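Local structure of ANGPTL4 C-terminal chain (Homo sapiens, 6U1U) at residues I20-N31 against F71-I81. The protein mediates inactivation of lipoprotein lipase and so takes part in regulating triglyceride clearance from blood serum, this chain being the C-terminal fibrinogen-like domain of the full protein. Residues are numbered along the deposited sequence; the frame is centred on the assembly and turned at random.
Sequences IQPQGSPPFLVN and FWLGLEKVHSI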
loop_
_atom_site.group_PDB
_atom_site.type_symbol
_atom_site.label_atom_id
_atom_site.label_comp_id
_atom_site.label_asym_id
_atom_site.label_seq_id
_atom_site.Cartn_x
_atom_site.Cartn_y
_atom_site.Cartn_z
ATOM N N ILE A 20 -16.472 8.290 7.326
ATOM C CA ILE A 20 -16.295 9.277 6.267
ATOM C C ILE A 20 -17.228 8.891 5.135
ATOM O O ILE A 20 -17.814 7.798 5.120
ATOM C CB ILE A 20 -14.843 9.377 5.729
ATOM C CG1 ILE A 20 -14.395 8.014 5.166
ATOM C CG2 ILE A 20 -13.879 9.870 6.828
ATOM C CD1 ILE A 20 -13.170 8.089 4.248
ATOM N N GLN A 21 -17.411 9.825 4.207
ATOM C CA GLN A 21 -18.235 9.555 3.033
ATOM C C GLN A 21 -17.710 10.343 1.866
ATOM O O GLN A 21 -18.125 11.484 1.623
ATOM C CB GLN A 21 -19.710 9.878 3.265
ATOM C CG GLN A 21 -20.545 9.430 2.062
ATOM C CD GLN A 21 -22.030 9.411 2.339
ATOM O OE1 GLN A 21 -22.506 10.086 3.253
ATOM N NE2 GLN A 21 -22.766 8.634 1.556
ATOM N N PRO A 22 -16.782 9.764 1.107
ATOM C CA PRO A 22 -16.308 10.409 -0.116
ATOM C C PRO A 22 -17.432 10.652 -1.107
ATOM O O PRO A 22 -18.453 9.963 -1.110
ATOM C CB PRO A 22 -15.300 9.399 -0.676
ATOM C CG PRO A 22 -14.850 8.638 0.501
ATOM C CD PRO A 22 -16.062 8.516 1.403
ATOM N N GLN A 23 -17.210 11.662 -1.943
ATOM C CA GLN A 23 -18.085 11.963 -3.063
ATOM C C GLN A 23 -18.425 10.694 -3.825
ATOM O O GLN A 23 -17.530 9.950 -4.233
ATOM C CB GLN A 23 -17.368 12.950 -3.989
ATOM C CG GLN A 23 -18.181 13.430 -5.168
ATOM C CD GLN A 23 -18.822 14.787 -4.913
ATOM O OE1 GLN A 23 -18.220 15.835 -5.189
ATOM N NE2 GLN A 23 -20.050 14.777 -4.385
ATOM N N GLY A 24 -19.728 10.415 -3.971
ATOM C CA GLY A 24 -20.143 9.279 -4.778
ATOM C C GLY A 24 -20.093 7.933 -4.093
ATOM O O GLY A 24 -20.425 6.917 -4.728
ATOM N N SER A 25 -19.719 7.887 -2.813
ATOM C CA SER A 25 -19.500 6.643 -2.098
ATOM C C SER A 25 -20.530 6.477 -0.985
ATOM O O SER A 25 -20.994 7.473 -0.421
ATOM C CB SER A 25 -18.091 6.625 -1.472
ATOM O OG SER A 25 -17.921 5.497 -0.622
ATOM N N PRO A 26 -20.859 5.242 -0.602
ATOM C CA PRO A 26 -21.522 5.023 0.679
ATOM C C PRO A 26 -20.604 5.424 1.823
ATOM O O PRO A 26 -19.378 5.521 1.633
ATOM C CB PRO A 26 -21.784 3.508 0.681
ATOM C CG PRO A 26 -20.699 2.967 -0.176
ATOM C CD PRO A 26 -20.536 3.974 -1.280
ATOM N N PRO A 27 -21.134 5.641 3.023
ATOM C CA PRO A 27 -20.250 5.937 4.168
ATOM C C PRO A 27 -19.491 4.685 4.580
ATOM O O PRO A 27 -19.976 3.564 4.410
ATOM C CB PRO A 27 -21.223 6.376 5.283
ATOM C CG PRO A 27 -22.622 6.431 4.618
ATOM C CD PRO A 27 -22.540 5.477 3.448
ATOM N N PHE A 28 -18.275 4.867 5.118
ATOM C CA PHE A 28 -17.556 3.704 5.646
ATOM C C PHE A 28 -16.582 4.162 6.712
ATOM O O PHE A 28 -16.212 5.332 6.781
ATOM C CB PHE A 28 -16.826 2.873 4.553
ATOM C CG PHE A 28 -15.806 3.666 3.697
ATOM C CD1 PHE A 28 -14.449 3.710 4.053
ATOM C CD2 PHE A 28 -16.204 4.307 2.540
ATOM C CE1 PHE A 28 -13.521 4.414 3.215
ATOM C CE2 PHE A 28 -15.308 5.005 1.722
ATOM C CZ PHE A 28 -13.956 5.060 2.068
ATOM N N LEU A 29 -16.177 3.216 7.539
ATOM C CA LEU A 29 -15.350 3.519 8.699
ATOM C C LEU A 29 -13.885 3.408 8.302
ATOM O O LEU A 29 -13.476 2.375 7.784
ATOM C CB LEU A 29 -15.703 2.529 9.814
ATOM C CG LEU A 29 -15.334 2.847 11.269
ATOM C CD1 LEU A 29 -16.172 4.032 11.811
ATOM C CD2 LEU A 29 -15.521 1.591 12.118
ATOM N N VAL A 30 -13.082 4.453 8.579
ATOM C CA VAL A 30 -11.663 4.419 8.235
ATOM C C VAL A 30 -10.835 4.655 9.494
ATOM O O VAL A 30 -11.329 5.149 10.512
ATOM C CB VAL A 30 -11.261 5.468 7.172
ATOM C CG1 VAL A 30 -11.836 5.086 5.829
ATOM C CG2 VAL A 30 -11.681 6.927 7.581
ATOM N N ASN A 31 -9.554 4.292 9.404
ATOM C CA ASN A 31 -8.594 4.562 10.471
ATOM C C ASN A 31 -7.900 5.869 10.138
ATOM O O ASN A 31 -7.183 5.931 9.143
ATOM C CB ASN A 31 -7.534 3.460 10.538
ATOM C CG ASN A 31 -8.116 2.107 10.886
ATOM O OD1 ASN A 31 -8.772 1.445 10.033
ATOM N ND2 ASN A 31 -7.851 1.659 12.112
ATOM N N PHE A 71 -4.674 -4.842 8.616
ATOM C CA PHE A 71 -5.749 -4.754 7.638
ATOM C C PHE A 71 -5.244 -4.163 6.335
ATOM O O PHE A 71 -4.170 -3.538 6.261
ATOM C CB PHE A 71 -6.924 -3.906 8.171
ATOM C CG PHE A 71 -6.572 -2.420 8.377
ATOM C CD1 PHE A 71 -6.599 -1.528 7.314
ATOM C CD2 PHE A 71 -6.227 -1.953 9.636
ATOM C CE1 PHE A 71 -6.268 -0.193 7.478
ATOM C CE2 PHE A 71 -5.921 -0.614 9.835
ATOM C CZ PHE A 71 -5.915 0.262 8.775
ATOM N N TRP A 72 -6.082 -4.325 5.314
ATOM C CA TRP A 72 -5.965 -3.665 4.022
ATOM C C TRP A 72 -7.286 -2.931 3.803
ATOM O O TRP A 72 -8.334 -3.576 3.834
ATOM C CB TRP A 72 -5.732 -4.720 2.920
ATOM C CG TRP A 72 -5.734 -4.164 1.529
ATOM C CD1 TRP A 72 -6.706 -4.299 0.576
ATOM C CD2 TRP A 72 -4.679 -3.403 0.930
ATOM N NE1 TRP A 72 -6.328 -3.615 -0.577
ATOM C CE2 TRP A 72 -5.080 -3.086 -0.382
ATOM C CE3 TRP A 72 -3.422 -2.948 1.390
ATOM C CZ2 TRP A 72 -4.259 -2.346 -1.263
ATOM C CZ3 TRP A 72 -2.614 -2.226 0.539
ATOM C CH2 TRP A 72 -3.036 -1.923 -0.783
ATOM N N LEU A 73 -7.253 -1.593 3.644
ATOM C CA LEU A 73 -8.519 -0.835 3.594
ATOM C C LEU A 73 -9.355 -1.225 2.375
ATOM O O LEU A 73 -10.587 -1.377 2.473
ATOM C CB LEU A 73 -8.237 0.664 3.579
ATOM C CG LEU A 73 -9.429 1.613 3.367
ATOM C CD1 LEU A 73 -10.470 1.356 4.494
ATOM C CD2 LEU A 73 -8.989 3.059 3.371
ATOM N N GLY A 74 -8.704 -1.398 1.227
ATOM C CA GLY A 74 -9.460 -1.792 0.004
ATOM C C GLY A 74 -9.248 -0.732 -1.065
ATOM O O GLY A 74 -9.421 0.457 -0.848
ATOM N N LEU A 75 -8.875 -1.193 -2.267
ATOM C CA LEU A 75 -8.519 -0.256 -3.328
ATOM C C LEU A 75 -9.702 0.617 -3.748
ATOM O O LEU A 75 -9.515 1.789 -4.084
ATOM C CB LEU A 75 -7.972 -1.040 -4.521
ATOM C CG LEU A 75 -6.573 -1.604 -4.197
ATOM C CD1 LEU A 75 -6.263 -2.703 -5.192
ATOM C CD2 LEU A 75 -5.511 -0.500 -4.244
ATOM N N GLU A 76 -10.919 0.059 -3.792
ATOM C CA GLU A 76 -12.029 0.916 -4.217
ATOM C C GLU A 76 -12.259 2.017 -3.188
ATOM O O GLU A 76 -12.519 3.172 -3.542
ATOM C CB GLU A 76 -13.290 0.081 -4.450
ATOM C CG GLU A 76 -14.488 0.935 -4.941
ATOM C CD GLU A 76 -14.267 1.691 -6.270
ATOM O OE1 GLU A 76 -15.036 2.653 -6.501
ATOM O OE2 GLU A 76 -13.351 1.367 -7.081
ATOM N N LYS A 77 -12.115 1.680 -1.907
ATOM C CA LYS A 77 -12.239 2.709 -0.872
ATOM C C LYS A 77 -11.116 3.726 -0.978
ATOM O O LYS A 77 -11.350 4.928 -0.851
ATOM C CB LYS A 77 -12.242 2.064 0.511
ATOM C CG LYS A 77 -13.611 1.437 0.866
ATOM C CD LYS A 77 -13.508 0.600 2.192
ATOM C CE LYS A 77 -14.828 -0.156 2.428
ATOM N NZ LYS A 77 -14.891 -1.408 1.620
ATOM N N VAL A 78 -9.886 3.269 -1.209
ATOM C CA VAL A 78 -8.786 4.227 -1.338
ATOM C C VAL A 78 -9.004 5.151 -2.535
ATOM O O VAL A 78 -8.815 6.363 -2.439
ATOM C CB VAL A 78 -7.441 3.488 -1.444
ATOM C CG1 VAL A 78 -6.287 4.510 -1.620
ATOM C CG2 VAL A 78 -7.233 2.715 -0.169
ATOM N N HIS A 79 -9.404 4.596 -3.678
ATOM C CA HIS A 79 -9.624 5.453 -4.828
ATOM C C HIS A 79 -10.820 6.376 -4.614
ATOM O O HIS A 79 -10.838 7.484 -5.151
ATOM C CB HIS A 79 -9.818 4.612 -6.103
ATOM C CG HIS A 79 -10.072 5.459 -7.310
ATOM N ND1 HIS A 79 -11.340 5.675 -7.811
ATOM C CD2 HIS A 79 -9.233 6.223 -8.049
ATOM C CE1 HIS A 79 -11.261 6.508 -8.837
ATOM N NE2 HIS A 79 -9.997 6.855 -8.999
ATOM N N SER A 80 -11.816 5.968 -3.824
ATOM C CA SER A 80 -12.904 6.916 -3.570
ATOM C C SER A 80 -12.404 8.116 -2.781
ATOM O O SER A 80 -12.916 9.240 -2.954
ATOM C CB SER A 80 -14.073 6.229 -2.850
ATOM O OG SER A 80 -13.790 6.009 -1.492
ATOM N N ILE A 81 -11.389 7.906 -1.958
ATOM C CA ILE A 81 -10.800 8.995 -1.186
ATOM C C ILE A 81 -9.908 9.866 -2.062
ATOM O O ILE A 81 -9.977 11.097 -1.997
ATOM C CB ILE A 81 -10.031 8.426 0.024
ATOM C CG1 ILE A 81 -11.005 7.815 1.023
ATOM C CG2 ILE A 81 -9.154 9.511 0.693
ATOM C CD1 ILE A 81 -10.288 6.925 2.093
HETATM O O HOH W 1 -14.709 10.047 -4.848
#
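F28 lays one ring face along the aliphatic chain of K77, whose CG sits over the ring centre in a CH-pi contact, 3.8 Å from the centroid; I20 CG1 backs the opposite face, nearer the rim. The ring's far edge points at the last helical turn, with F28 CZ 3.7 Å from S80 OG and 4.1 Å from I81 CD1. With only an alanine at F28, a gap would probably open between I20 and K77, the lysine methylenes losing the ring face they lie on. With CG1 anti to the carbonyl carbon (chi1 -68°) and the chain then extended, I81 pushes CD1 into the hollow among I20, F28 and V30. The P22 ring edge packs against the helix end, CB 3.3 Å from S80 O and CG against S80 OG and I81 CG1; S80 OG hydrogen-bonds back to K77 O. One water donates to both Q23 O and S80 O, joining the type II turn P22-S25 to the helix. Farther along, V30 CG1 meets L73 CD1, and N31 OD1 comes obliquely to within 3.3 Å of F71 CZ, amide and ring planes 17° apart, while ND2 bonds P67 O. Strand 28-31 crosses helix 75-81 at 84°, joining hairpin 16-20/28-35 to that helix within the fibrinogen C-terminal domain; strand 38-46 lies between strands 28-35 and 71-72.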